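Local coordinates for glutathione S-transferase, N-terminal domain protein (PDB 4NAX) that binds one oxidized glutathione disulfide per subunit and, as a member of the glutathione S-transferase superfamily, probably acts as a transferase, at residues Leu104-Pro109 / Ala175-Ile180; Glu19-Tyr24 / Ile74-Gly79; Arg171-Glu176 / Gln211-Asn216; Pro14-Glu19 / Ala44-Lys49. All blocks are in the same frame, centred on the assembly; numbering follows the deposited sequence. Where two conformers were deposited one is given.

Contact 1: residues Leu104-Pro109 / Ala175-Ile180; sequences LLSQDP and AEEYSI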
loop_
_atom_site.group_PDB
_atom_site.type_symbol
_atom_site.label_atom_id
_atom_site.label_comp_id
_atom_site.label_asym_id
_atom_site.label_seq_id
_atom_site.Cartn_x
_atom_site.Cartn_y
_atom_site.Cartn_z
ATOM N N LEU A 104 8.346 -16.295 -4.964
ATOM C CA LEU A 104 7.034 -15.652 -4.886
ATOM C C LEU A 104 7.003 -14.225 -5.393
ATOM O O LEU A 104 6.064 -13.466 -5.129
ATOM C CB LEU A 104 6.432 -15.798 -3.485
ATOM C CG LEU A 104 6.225 -17.269 -3.081
ATOM C CD1 LEU A 104 5.873 -17.383 -1.620
ATOM C CD2 LEU A 104 5.132 -17.947 -3.876
ATOM N N LEU A 105 7.991 -13.887 -6.203
ATOM C CA LEU A 105 7.983 -12.646 -6.974
ATOM C C LEU A 105 8.839 -12.944 -8.196
ATOM O O LEU A 105 10.029 -13.203 -8.075
ATOM C CB LEU A 105 8.550 -11.470 -6.184
ATOM C CG LEU A 105 8.626 -10.111 -6.885
ATOM C CD1 LEU A 105 7.274 -9.667 -7.434
ATOM C CD2 LEU A 105 9.200 -9.046 -5.946
ATOM N N SER A 106 8.223 -12.934 -9.369
ATOM C CA SER A 106 8.890 -13.365 -10.589
ATOM C C SER A 106 10.159 -12.603 -10.853
ATOM O O SER A 106 10.221 -11.403 -10.631
ATOM C CB SER A 106 7.970 -13.150 -11.781
ATOM O OG SER A 106 8.542 -13.660 -12.975
ATOM N N GLN A 107 11.138 -13.323 -11.396
ATOM C CA GLN A 107 12.368 -12.729 -11.903
ATOM C C GLN A 107 12.176 -12.140 -13.307
ATOM O O GLN A 107 13.023 -11.372 -13.771
ATOM C CB GLN A 107 13.524 -13.739 -11.969
ATOM C CG GLN A 107 13.641 -14.726 -10.806
ATOM C CD GLN A 107 14.532 -14.243 -9.680
ATOM O OE1 GLN A 107 15.546 -13.585 -9.914
ATOM N NE2 GLN A 107 14.156 -14.574 -8.442
ATOM N N ASP A 108 11.101 -12.521 -13.992
ATOM C CA ASP A 108 10.762 -11.890 -15.254
ATOM C C ASP A 108 10.327 -10.451 -14.958
ATOM O O ASP A 108 9.389 -10.258 -14.186
ATOM C CB ASP A 108 9.620 -12.620 -15.963
ATOM C CG ASP A 108 9.152 -11.856 -17.182
ATOM O OD1 ASP A 108 9.910 -11.793 -18.163
ATOM O OD2 ASP A 108 8.057 -11.272 -17.143
ATOM N N PRO A 109 10.988 -9.459 -15.572
ATOM C CA PRO A 109 10.691 -8.094 -15.149
ATOM C C PRO A 109 9.234 -7.673 -15.312
ATOM O O PRO A 109 8.667 -7.072 -14.401
ATOM C CB PRO A 109 11.634 -7.246 -16.008
ATOM C CG PRO A 109 12.785 -8.136 -16.274
ATOM C CD PRO A 109 12.203 -9.520 -16.407
ATOM N N ALA A 175 -0.925 -13.118 -10.660
ATOM C CA ALA A 175 0.096 -13.089 -11.695
ATOM C C ALA A 175 0.256 -14.504 -12.256
ATOM O O ALA A 175 -0.497 -15.406 -11.895
ATOM C CB ALA A 175 1.401 -12.552 -11.140
ATOM N N GLU A 176 1.202 -14.699 -13.172
ATOM C CA GLU A 176 1.333 -15.993 -13.849
ATOM C C GLU A 176 1.708 -17.135 -12.923
ATOM O O GLU A 176 1.343 -18.287 -13.183
ATOM C CB GLU A 176 2.300 -15.893 -15.036
ATOM C CG GLU A 176 1.698 -15.054 -16.170
ATOM C CD GLU A 176 2.631 -14.748 -17.328
ATOM O OE1 GLU A 176 3.847 -14.997 -17.217
ATOM O OE2 GLU A 176 2.140 -14.228 -18.359
ATOM N N GLU A 177 2.423 -16.811 -11.850
ATOM C CA GLU A 177 2.705 -17.764 -10.783
ATOM C C GLU A 177 2.166 -17.233 -9.462
ATOM O O GLU A 177 2.089 -16.013 -9.250
ATOM C CB GLU A 177 4.212 -18.011 -10.638
ATOM C CG GLU A 177 4.858 -18.755 -11.797
ATOM C CD GLU A 177 5.128 -17.858 -12.992
ATOM O OE1 GLU A 177 4.756 -18.250 -14.114
ATOM O OE2 GLU A 177 5.697 -16.761 -12.810
ATOM N N TYR A 178 1.801 -18.152 -8.570
ATOM C CA TYR A 178 1.478 -17.822 -7.190
ATOM C C TYR A 178 2.534 -16.869 -6.648
ATOM O O TYR A 178 3.732 -17.056 -6.863
ATOM C CB TYR A 178 1.439 -19.103 -6.363
ATOM C CG TYR A 178 1.157 -18.940 -4.875
ATOM C CD1 TYR A 178 -0.027 -18.388 -4.428
ATOM C CD2 TYR A 178 2.068 -19.394 -3.929
ATOM C CE1 TYR A 178 -0.313 -18.295 -3.074
ATOM C CE2 TYR A 178 1.803 -19.307 -2.581
ATOM C CZ TYR A 178 0.610 -18.751 -2.144
ATOM O OH TYR A 178 0.310 -18.677 -0.796
ATOM N N SER A 179 2.098 -15.819 -5.962
ATOM C CA SER A 179 3.024 -14.752 -5.591
ATOM C C SER A 179 2.603 -14.049 -4.321
ATOM O O SER A 179 1.523 -14.291 -3.754
ATOM C CB SER A 179 3.072 -13.703 -6.706
ATOM O OG SER A 179 1.910 -12.867 -6.686
ATOM N N ILE A 180 3.468 -13.126 -3.899
ATOM C CA ILE A 180 3.151 -12.244 -2.788
ATOM C C ILE A 180 1.861 -11.445 -2.982
ATOM O O ILE A 180 1.265 -11.014 -1.983
ATOM C CB ILE A 180 4.326 -11.297 -2.438
ATOM C CG1 ILE A 180 4.739 -10.397 -3.606
ATOM C CG2 ILE A 180 5.484 -12.112 -1.886
ATOM C CD1 ILE A 180 5.840 -9.411 -3.238
#
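L104 meets Y178, S179 and I180 with both its side chain and its carbonyl. From the root outwards, CB of L104 packs on the CG2 branch of I180 at 4.1 Å. CG sits beside the backbone N, anti to the carbonyl carbon (chi1 -61°), and from it the branch CD2 runs to the Y178 ring, touching CD2 of that ring at 3.4 Å in an oblique approach; CD2 of L104 also lies 3.4 Å from the carbonyl O of Y178. Two loops of the GST fold are joined here: 104-109 leads from helix 90-101 into helix 109-137, while 175-180 ends where helix 180-193 begins. S179 is the N-cap of that helix, its OG taking the N-H of A181. The helix's first residue also reaches across, since I180 N donates to L104 O (2.9 Å, 162°). In the other loop S106 OG accepts from D108 N, an ST turn that ends on D108, itself the N-cap of helix 109-137. The Y178 hydroxyl is hydrogen-bonded to E40, on helix 31-41.

Contact 2: residues Glu19-Tyr24 / Ile74-Gly79; sequences ERLQLY and ILDPNG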
loop_
_atom_site.group_PDB
_atom_site.type_symbol
_atom_site.label_atom_id
_atom_site.label_comp_id
_atom_site.label_asym_id
_atom_site.label_seq_id
_atom_site.Cartn_x
_atom_site.Cartn_y
_atom_site.Cartn_z
ATOM N N GLU A 19 19.852 -15.878 15.712
ATOM C CA GLU A 19 20.288 -16.113 14.343
ATOM C C GLU A 19 19.113 -16.179 13.358
ATOM O O GLU A 19 19.324 -16.269 12.153
ATOM C CB GLU A 19 21.099 -17.415 14.277
ATOM C CG GLU A 19 20.305 -18.734 14.331
ATOM C CD GLU A 19 19.766 -19.181 15.706
ATOM O OE1 GLU A 19 19.218 -20.302 15.739
ATOM O OE2 GLU A 19 19.857 -18.465 16.720
ATOM N N ARG A 20 17.880 -16.171 13.878
ATOM C CA ARG A 20 16.671 -16.245 13.050
ATOM C C ARG A 20 15.993 -14.909 12.926
ATOM O O ARG A 20 15.950 -14.136 13.869
ATOM C CB ARG A 20 15.651 -17.227 13.647
ATOM C CG ARG A 20 16.174 -18.649 13.697
ATOM C CD ARG A 20 15.137 -19.644 14.200
ATOM N NE ARG A 20 15.803 -20.926 14.324
ATOM C CZ ARG A 20 15.391 -21.958 15.044
ATOM N NH1 ARG A 20 14.259 -21.900 15.719
ATOM N NH2 ARG A 20 16.138 -23.065 15.079
ATOM N N LEU A 21 15.379 -14.686 11.761
ATOM C CA LEU A 21 14.457 -13.570 11.580
ATOM C C LEU A 21 13.424 -13.570 12.713
ATOM O O LEU A 21 12.834 -14.613 13.044
ATOM C CB LEU A 21 13.792 -13.682 10.217
ATOM C CG LEU A 21 12.830 -12.543 9.860
ATOM C CD1 LEU A 21 12.840 -12.308 8.361
ATOM C CD2 LEU A 21 11.402 -12.811 10.325
ATOM N N GLN A 22 13.219 -12.388 13.283
ATOM C CA GLN A 22 12.273 -12.157 14.364
ATOM C C GLN A 22 11.019 -11.518 13.791
ATOM O O GLN A 22 11.093 -10.509 13.092
ATOM C CB GLN A 22 12.890 -11.234 15.429
ATOM C CG GLN A 22 14.234 -11.720 15.972
ATOM C CD GLN A 22 14.103 -12.928 16.868
ATOM O OE1 GLN A 22 13.402 -12.883 17.886
ATOM N NE2 GLN A 22 14.771 -14.005 16.517
ATOM N N LEU A 23 9.876 -12.126 14.088
ATOM C CA LEU A 23 8.574 -11.636 13.667
ATOM C C LEU A 23 7.785 -11.159 14.870
ATOM O O LEU A 23 7.645 -11.893 15.844
ATOM C CB LEU A 23 7.785 -12.741 12.970
ATOM C CG LEU A 23 6.345 -12.423 12.600
ATOM C CD1 LEU A 23 6.244 -11.295 11.575
ATOM C CD2 LEU A 23 5.634 -13.669 12.096
ATOM N N TYR A 24 7.258 -9.937 14.797
ATOM C CA TYR A 24 6.457 -9.344 15.877
ATOM C C TYR A 24 5.078 -9.105 15.293
ATOM O O TYR A 24 4.903 -8.233 14.445
ATOM C CB TYR A 24 7.105 -8.061 16.396
ATOM C CG TYR A 24 8.588 -8.225 16.703
ATOM C CD1 TYR A 24 9.046 -8.731 17.923
ATOM C CD2 TYR A 24 9.540 -7.912 15.745
ATOM C CE1 TYR A 24 10.406 -8.887 18.169
ATOM C CE2 TYR A 24 10.895 -8.046 15.997
ATOM C CZ TYR A 24 11.326 -8.555 17.196
ATOM O OH TYR A 24 12.680 -8.673 17.424
ATOM N N ILE A 74 9.226 -6.877 11.450
ATOM C CA ILE A 74 10.297 -7.853 11.546
ATOM C C ILE A 74 11.618 -7.207 11.949
ATOM O O ILE A 74 11.834 -6.007 11.758
ATOM C CB ILE A 74 10.509 -8.650 10.240
ATOM C CG1 ILE A 74 10.922 -7.743 9.069
ATOM C CG2 ILE A 74 9.256 -9.452 9.901
ATOM C CD1 ILE A 74 11.498 -8.473 7.878
ATOM N N LEU A 75 12.505 -8.047 12.467
ATOM C CA LEU A 75 13.922 -7.697 12.662
ATOM C C LEU A 75 14.710 -8.891 12.149
ATOM O O LEU A 75 14.703 -9.961 12.762
ATOM C CB LEU A 75 14.220 -7.400 14.117
ATOM C CG LEU A 75 15.667 -7.026 14.435
ATOM C CD1 LEU A 75 16.144 -5.825 13.640
ATOM C CD2 LEU A 75 15.768 -6.776 15.932
ATOM N N ASP A 76 15.328 -8.737 10.981
ATOM C CA ASP A 76 16.071 -9.834 10.356
ATOM C C ASP A 76 17.546 -9.655 10.693
ATOM O O ASP A 76 18.169 -8.707 10.203
ATOM C CB ASP A 76 15.910 -9.807 8.850
ATOM C CG ASP A 76 16.533 -11.004 8.155
ATOM O OD1 ASP A 76 17.099 -11.855 8.863
ATOM O OD2 ASP A 76 16.457 -11.096 6.922
ATOM N N PRO A 77 18.126 -10.552 11.514
ATOM C CA PRO A 77 19.553 -10.401 11.816
ATOM C C PRO A 77 20.421 -10.549 10.561
ATOM O O PRO A 77 21.540 -9.996 10.516
ATOM C CB PRO A 77 19.838 -11.515 12.823
ATOM C CG PRO A 77 18.778 -12.533 12.594
ATOM C CD PRO A 77 17.568 -11.779 12.115
ATOM N N ASN A 78 19.925 -11.310 9.590
ATOM C CA ASN A 78 20.640 -11.592 8.348
ATOM C C ASN A 78 20.145 -10.715 7.208
ATOM O O ASN A 78 19.794 -11.198 6.143
ATOM C CB ASN A 78 20.531 -13.075 8.018
ATOM C CG ASN A 78 20.813 -13.939 9.228
ATOM O OD1 ASN A 78 21.878 -13.829 9.826
ATOM N ND2 ASN A 78 19.844 -14.765 9.629
ATOM N N GLY A 79 20.133 -9.408 7.461
ATOM C CA GLY A 79 19.711 -8.455 6.452
ATOM C C GLY A 79 20.838 -8.137 5.489
ATOM O O GLY A 79 21.889 -8.789 5.491
#
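Two neighbouring antiparallel strands of the thioredoxin-like domain's mixed sheet meet here, 21-24 against 74-76, their axes 4.6 Å apart. Q22 and L75 form the hydrogen-bonded pair: Q22 N donates to L75 O and L75 N to Q22 O, each at 2.9 Å. L23 and I74 make the next, non-hydrogen-bonded pair and point to the other face, where CG2 of I74 touches CD1 of L23 at 3.9 Å and CD2 of L21 at 4.0 Å. On the Q22 face, Y24 and L75 run side by side, CB of L75 lying in plane at the edge of the tyrosine ring. Past the strand end, CD of P77 rests 3.4 Å from R20 O. N78 ND2 then reaches across to donate to E19 O at 3.0 Å, with the acceptor near the plane of the N78 amide. An Asx turn shapes this corner: D76 OD1 accepts from N78 N from above the carboxylate plane, and OD2 is held by Y96 and K100. Helix 90-101 covers the L21 and I74 side together with helix 31-41, which meets L21 and L23; over Y24 and L75 lies helix 9-12, while strands 45-49 and 85-88 extend the sheet beyond each partner.

Contact 3: residues Arg171-Glu176 / Gln211-Asn216; sequences RQWMAE and QRVLAN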
loop_
_atom_site.group_PDB
_atom_site.type_symbol
_atom_site.label_atom_id
_atom_site.label_comp_id
_atom_site.label_asym_id
_atom_site.label_seq_id
_atom_site.Cartn_x
_atom_site.Cartn_y
_atom_site.Cartn_z
ATOM N N ARG A 171 -7.817 -17.724 -14.835
ATOM C CA ARG A 171 -6.488 -17.699 -14.199
ATOM C C ARG A 171 -6.496 -18.474 -12.894
ATOM O O ARG A 171 -7.526 -18.566 -12.229
ATOM C CB ARG A 171 -6.105 -16.280 -13.759
ATOM C CG ARG A 171 -6.104 -15.198 -14.789
ATOM C CD ARG A 171 -5.464 -14.006 -14.141
ATOM N NE ARG A 171 -4.046 -14.271 -14.007
ATOM C CZ ARG A 171 -3.119 -13.724 -14.782
ATOM N NH1 ARG A 171 -3.467 -12.874 -15.747
ATOM N NH2 ARG A 171 -1.842 -14.040 -14.610
ATOM N N GLN A 172 -5.321 -18.940 -12.493
ATOM C CA GLN A 172 -5.165 -19.532 -11.172
ATOM C C GLN A 172 -4.863 -18.498 -10.092
ATOM O O GLN A 172 -5.342 -18.628 -8.971
ATOM C CB GLN A 172 -4.053 -20.590 -11.186
ATOM C CG GLN A 172 -4.297 -21.727 -12.159
ATOM C CD GLN A 172 -5.666 -22.367 -11.999
ATOM O OE1 GLN A 172 -6.428 -22.494 -12.961
ATOM N NE2 GLN A 172 -5.975 -22.784 -10.789
ATOM N N TRP A 173 -4.060 -17.486 -10.431
ATOM C CA TRP A 173 -3.529 -16.541 -9.456
ATOM C C TRP A 173 -3.490 -15.131 -10.032
ATOM O O TRP A 173 -3.797 -14.907 -11.211
ATOM C CB TRP A 173 -2.136 -16.967 -8.970
ATOM C CG TRP A 173 -2.067 -18.316 -8.337
ATOM C CD1 TRP A 173 -1.415 -19.413 -8.826
ATOM C CD2 TRP A 173 -2.612 -18.707 -7.068
ATOM N NE1 TRP A 173 -1.557 -20.468 -7.962
ATOM C CE2 TRP A 173 -2.278 -20.065 -6.874
ATOM C CE3 TRP A 173 -3.382 -18.056 -6.100
ATOM C CZ2 TRP A 173 -2.668 -20.780 -5.740
ATOM C CZ3 TRP A 173 -3.768 -18.771 -4.956
ATOM C CH2 TRP A 173 -3.404 -20.117 -4.790
ATOM N N MET A 174 -3.148 -14.158 -9.203
ATOM C CA MET A 174 -3.112 -12.772 -9.674
ATOM C C MET A 174 -2.115 -12.549 -10.810
ATOM O O MET A 174 -2.411 -11.845 -11.794
ATOM C CB MET A 174 -2.800 -11.824 -8.518
ATOM C CG MET A 174 -3.886 -11.767 -7.448
ATOM S SD MET A 174 -5.533 -11.298 -8.018
ATOM C CE MET A 174 -5.255 -9.600 -8.511
ATOM N N ALA A 175 -0.925 -13.118 -10.660
ATOM C CA ALA A 175 0.096 -13.089 -11.695
ATOM C C ALA A 175 0.256 -14.504 -12.256
ATOM O O ALA A 175 -0.497 -15.406 -11.895
ATOM C CB ALA A 175 1.401 -12.552 -11.140
ATOM N N GLU A 176 1.202 -14.699 -13.172
ATOM C CA GLU A 176 1.333 -15.993 -13.849
ATOM C C GLU A 176 1.708 -17.135 -12.923
ATOM O O GLU A 176 1.343 -18.287 -13.183
ATOM C CB GLU A 176 2.300 -15.893 -15.036
ATOM C CG GLU A 176 1.698 -15.054 -16.170
ATOM C CD GLU A 176 2.631 -14.748 -17.328
ATOM O OE1 GLU A 176 3.847 -14.997 -17.217
ATOM O OE2 GLU A 176 2.140 -14.228 -18.359
ATOM N N GLN A 211 -14.107 -16.714 -5.183
ATOM C CA GLN A 211 -14.400 -17.878 -4.344
ATOM C C GLN A 211 -13.491 -19.054 -4.683
ATOM O O GLN A 211 -12.955 -19.716 -3.797
ATOM C CB GLN A 211 -15.844 -18.329 -4.529
ATOM C CG GLN A 211 -16.883 -17.410 -3.922
ATOM C CD GLN A 211 -18.288 -17.808 -4.323
ATOM O OE1 GLN A 211 -19.121 -16.957 -4.631
ATOM N NE2 GLN A 211 -18.548 -19.110 -4.350
ATOM N N ARG A 212 -13.333 -19.317 -5.977
ATOM C CA ARG A 212 -12.503 -20.417 -6.437
ATOM C C ARG A 212 -11.055 -20.264 -5.985
ATOM O O ARG A 212 -10.448 -21.207 -5.466
ATOM C CB ARG A 212 -12.571 -20.527 -7.957
ATOM C CG ARG A 212 -11.564 -21.474 -8.583
ATOM C CD ARG A 212 -11.775 -21.576 -10.089
ATOM N NE ARG A 212 -11.608 -20.265 -10.729
ATOM C CZ ARG A 212 -10.436 -19.716 -11.037
ATOM N NH1 ARG A 212 -9.299 -20.355 -10.805
ATOM N NH2 ARG A 212 -10.394 -18.506 -11.568
ATOM N N VAL A 213 -10.491 -19.083 -6.201
ATOM C CA VAL A 213 -9.080 -18.864 -5.881
ATOM C C VAL A 213 -8.867 -18.802 -4.353
ATOM O O VAL A 213 -7.882 -19.343 -3.839
ATOM C CB VAL A 213 -8.530 -17.640 -6.629
ATOM C CG1 VAL A 213 -7.084 -17.391 -6.244
ATOM C CG2 VAL A 213 -8.637 -17.883 -8.129
ATOM N N LEU A 214 -9.808 -18.198 -3.629
ATOM C CA LEU A 214 -9.750 -18.215 -2.173
ATOM C C LEU A 214 -9.720 -19.643 -1.637
ATOM O O LEU A 214 -8.915 -19.984 -0.764
ATOM C CB LEU A 214 -10.921 -17.459 -1.568
ATOM C CG LEU A 214 -11.009 -17.514 -0.041
ATOM C CD1 LEU A 214 -9.803 -16.830 0.600
ATOM C CD2 LEU A 214 -12.304 -16.864 0.441
ATOM N N ALA A 215 -10.603 -20.491 -2.152
ATOM C CA ALA A 215 -10.606 -21.895 -1.713
ATOM C C ALA A 215 -9.258 -22.568 -2.005
ATOM O O ALA A 215 -8.716 -23.285 -1.161
ATOM C CB ALA A 215 -11.747 -22.670 -2.348
ATOM N N ASN A 216 -8.698 -22.325 -3.187
ATOM C CA ASN A 216 -7.411 -22.909 -3.527
ATOM C C ASN A 216 -6.305 -22.418 -2.552
ATOM O O ASN A 216 -5.447 -23.180 -2.104
ATOM C CB ASN A 216 -6.972 -22.528 -4.945
ATOM C CG ASN A 216 -7.857 -23.080 -6.044
ATOM O OD1 ASN A 216 -7.766 -22.603 -7.198
ATOM N ND2 ASN A 216 -8.676 -24.074 -5.744
HETATM O O HOH W 1 -5.528 -20.736 -7.435
HETATM O O HOH W 2 -8.619 -23.100 -10.025
#
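R212 opens the contact from the helix side by gripping the carbonyl O of R171 end-on: NH1 and NH2 both donate to this one oxygen, each at 2.9 Å. The oxygen lies near the guanidinium plane, and the two bonds are bent (145° and 142°) because a single acceptor serves both nitrogens. With CG anti to the backbone N (chi1 170°) and a bend at chi3, the chain brings the guanidinium over its neighbour V213, whose CG2 lies against one face of it. E209, one turn earlier, forms a salt bridge with NH2 and so helps to fix the group's rotation. V213 comes next and points into the loop. Its CG1 touches CE3 of W173 at 3.8 Å and approaches the carbonyl O of Q172 to 3.5 Å. One turn on, N216 works through water. Its OD1 accepts from water 1, which also donates to Q172 O at 2.6 Å and sits over one face of the W173 ring, and from water 2, which accepts from Q172 NE2 (2.8 Å) and R212 NH1. The two amides are thus bridged, their own atoms no closer than 4.0 Å from Q172 NE2 to N216 OD1. Within the C-terminal helical domain, the contact fastens the loop between helices 148-168 and 180-193 to helix 208-219; V213 also packs on L168 and F186 of those two helices.

Contact 4: residues Pro14-Glu19 / Ala44-Lys49; sequences PAKHPE and AYEAHK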
loop_
_atom_site.group_PDB
_atom_site.type_symbol
_atom_site.label_atom_id
_atom_site.label_comp_id
_atom_site.label_asym_id
_atom_site.label_seq_id
_atom_site.Cartn_x
_atom_site.Cartn_y
_atom_site.Cartn_z
ATOM N N PRO A 14 12.469 -10.933 23.920
ATOM C CA PRO A 14 13.817 -11.436 23.679
ATOM C C PRO A 14 13.866 -12.538 22.629
ATOM O O PRO A 14 12.951 -13.338 22.530
ATOM C CB PRO A 14 14.247 -11.982 25.046
ATOM C CG PRO A 14 13.390 -11.284 26.036
ATOM C CD PRO A 14 12.097 -10.979 25.340
ATOM N N ALA A 15 14.965 -12.583 21.889
ATOM C CA ALA A 15 15.200 -13.615 20.916
ATOM C C ALA A 15 15.811 -14.852 21.583
ATOM O O ALA A 15 16.916 -14.790 22.123
ATOM C CB ALA A 15 16.138 -13.102 19.838
ATOM N N LYS A 16 15.089 -15.969 21.547
ATOM C CA LYS A 16 15.625 -17.290 21.905
ATOM C C LYS A 16 16.575 -17.817 20.836
ATOM O O LYS A 16 17.455 -18.637 21.127
ATOM C CB LYS A 16 14.487 -18.301 22.129
ATOM C CG LYS A 16 13.510 -17.871 23.205
ATOM C CD LYS A 16 12.538 -18.961 23.612
ATOM C CE LYS A 16 11.905 -18.621 24.960
ATOM N NZ LYS A 16 12.812 -18.842 26.123
ATOM N N HIS A 17 16.366 -17.346 19.600
ATOM C CA HIS A 17 17.109 -17.800 18.442
ATOM C C HIS A 17 17.561 -16.564 17.682
ATOM O O HIS A 17 16.975 -16.210 16.651
ATOM C CB HIS A 17 16.232 -18.660 17.535
ATOM C CG HIS A 17 15.509 -19.759 18.248
ATOM N ND1 HIS A 17 16.138 -20.886 18.725
ATOM C CD2 HIS A 17 14.197 -19.909 18.547
ATOM C CE1 HIS A 17 15.249 -21.685 19.285
ATOM N NE2 HIS A 17 14.065 -21.109 19.199
ATOM N N PRO A 18 18.598 -15.888 18.199
ATOM C CA PRO A 18 18.973 -14.594 17.592
ATOM C C PRO A 18 19.574 -14.673 16.186
ATOM O O PRO A 18 19.700 -13.643 15.519
ATOM C CB PRO A 18 19.985 -14.022 18.583
ATOM C CG PRO A 18 20.519 -15.218 19.297
ATOM C CD PRO A 18 19.399 -16.196 19.393
ATOM N N GLU A 19 19.852 -15.878 15.712
ATOM C CA GLU A 19 20.288 -16.113 14.343
ATOM C C GLU A 19 19.113 -16.179 13.358
ATOM O O GLU A 19 19.324 -16.269 12.153
ATOM C CB GLU A 19 21.099 -17.415 14.277
ATOM C CG GLU A 19 20.305 -18.734 14.331
ATOM C CD GLU A 19 19.766 -19.181 15.706
ATOM O OE1 GLU A 19 19.218 -20.302 15.739
ATOM O OE2 GLU A 19 19.857 -18.465 16.720
ATOM N N ALA A 44 13.667 -19.941 8.317
ATOM C CA ALA A 44 13.575 -20.010 9.776
ATOM C C ALA A 44 13.141 -18.673 10.341
ATOM O O ALA A 44 13.608 -17.638 9.908
ATOM C CB ALA A 44 14.919 -20.411 10.364
ATOM N N TYR A 45 12.253 -18.693 11.330
ATOM C CA TYR A 45 11.858 -17.478 11.996
ATOM C C TYR A 45 11.372 -17.765 13.390
ATOM O O TYR A 45 10.973 -18.894 13.700
ATOM C CB TYR A 45 10.794 -16.727 11.203
ATOM C CG TYR A 45 9.413 -17.361 11.151
ATOM C CD1 TYR A 45 9.146 -18.461 10.354
ATOM C CD2 TYR A 45 8.372 -16.814 11.865
ATOM C CE1 TYR A 45 7.878 -19.020 10.271
ATOM C CE2 TYR A 45 7.092 -17.327 11.790
ATOM C CZ TYR A 45 6.841 -18.442 11.012
ATOM O OH TYR A 45 5.543 -18.900 10.948
ATOM N N GLU A 46 11.419 -16.729 14.219
ATOM C CA GLU A 46 10.991 -16.788 15.597
ATOM C C GLU A 46 9.853 -15.794 15.764
ATOM O O GLU A 46 10.042 -14.569 15.702
ATOM C CB GLU A 46 12.158 -16.437 16.520
ATOM C CG GLU A 46 11.803 -16.535 17.988
ATOM C CD GLU A 46 12.962 -16.245 18.922
ATOM O OE1 GLU A 46 14.123 -16.159 18.471
ATOM O OE2 GLU A 46 12.692 -16.114 20.141
ATOM N N ALA A 47 8.660 -16.338 15.966
ATOM C CA ALA A 47 7.459 -15.537 16.099
ATOM C C ALA A 47 7.200 -15.086 17.534
ATOM O O ALA A 47 7.357 -15.845 18.496
ATOM C CB ALA A 47 6.249 -16.303 15.567
ATOM N N HIS A 48 6.777 -13.838 17.645
ATOM C CA HIS A 48 6.460 -13.209 18.907
ATOM C C HIS A 48 5.091 -12.581 18.844
ATOM O O HIS A 48 4.797 -11.808 17.923
ATOM C CB HIS A 48 7.474 -12.112 19.220
ATOM C CG HIS A 48 8.887 -12.595 19.308
ATOM N ND1 HIS A 48 9.393 -13.273 20.401
ATOM C CD2 HIS A 48 9.892 -12.529 18.410
ATOM C CE1 HIS A 48 10.661 -13.557 20.191
ATOM N NE2 HIS A 48 10.978 -13.145 18.978
ATOM N N LYS A 49 4.257 -12.894 19.827
ATOM C CA LYS A 49 2.923 -12.310 19.894
ATOM C C LYS A 49 2.914 -10.909 20.500
ATOM O O LYS A 49 3.376 -10.705 21.635
ATOM C CB LYS A 49 2.015 -13.210 20.719
ATOM C CG LYS A 49 0.600 -12.676 20.816
ATOM C CD LYS A 49 -0.303 -13.616 21.593
ATOM C CE LYS A 49 -1.721 -13.103 21.588
ATOM N NZ LYS A 49 -2.587 -13.883 22.511
#
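E46 and the backbone of K16 and H17 supply the hydrogen bonds of this contact. K16 N donates to OE2 of E46 at 2.8 Å, on the syn lone pair, and H17 N donates to OE1 of E46 at 2.8 Å, meeting it from above the carboxylate plane. One carboxylate thus takes two successive backbone N-H groups. It gets there because CG is anti to the backbone N (chi1 -178°) and the chain stays extended beyond it, reaching straight from the strand to the loop. Q22 NE2 adds a further bond to OE1, so this buried acid has at least three N-H bonds to it and its charge is probably well stabilised.

Van der Waals contacts from the loop flank the carboxylate. CB of K16 lies 3.5 Å from OE2 of E46 and CB of H17 3.4 Å from OE1 of E46; the H17 ring and the carboxylate are turned 72° from each other. CB of A15 approaches OE1 of E46 to 3.9 Å. Further along, CE1 of H48 comes within 3.3 Å of the carbonyl O of P14, while H48 NE2 bonds to Q22 OE1.

E46 and H48, two apart on strand 45-49, both turn towards the loop and are backbone-bonded to strand 21-25. The arrangement belongs to the edge of the thioredoxin-like domain of a glutathione transferase: side chains of the outermost strand within the chain fasten the N-terminal lead-in to the first strand.

How the contacts relate
Contacts 4 and 2 lie about 7 Å apart between centres in the thioredoxin-like domain. They share E19 and alternate along the chain; strand 21-25 has 45-49 on one flank and 73-76 on the other, and Q22 ties the two contacts together through H48. Contacts 1 and 3 follow later, about 13 Å apart between centres. They share A175 and E176 and touch where W173 packs on Y178. Contact 3 is confined to the helical C-terminal domain, its centre about 30 Å or more from those of contacts 2 and 4. Contact 1, about 24 Å from contact 2 between centres, is the intermediate: I180, starting helix 180-193, packs on helices 31-41 and 90-101, and Y178 bonds to E40, so the helical domain meets the thioredoxin-like one.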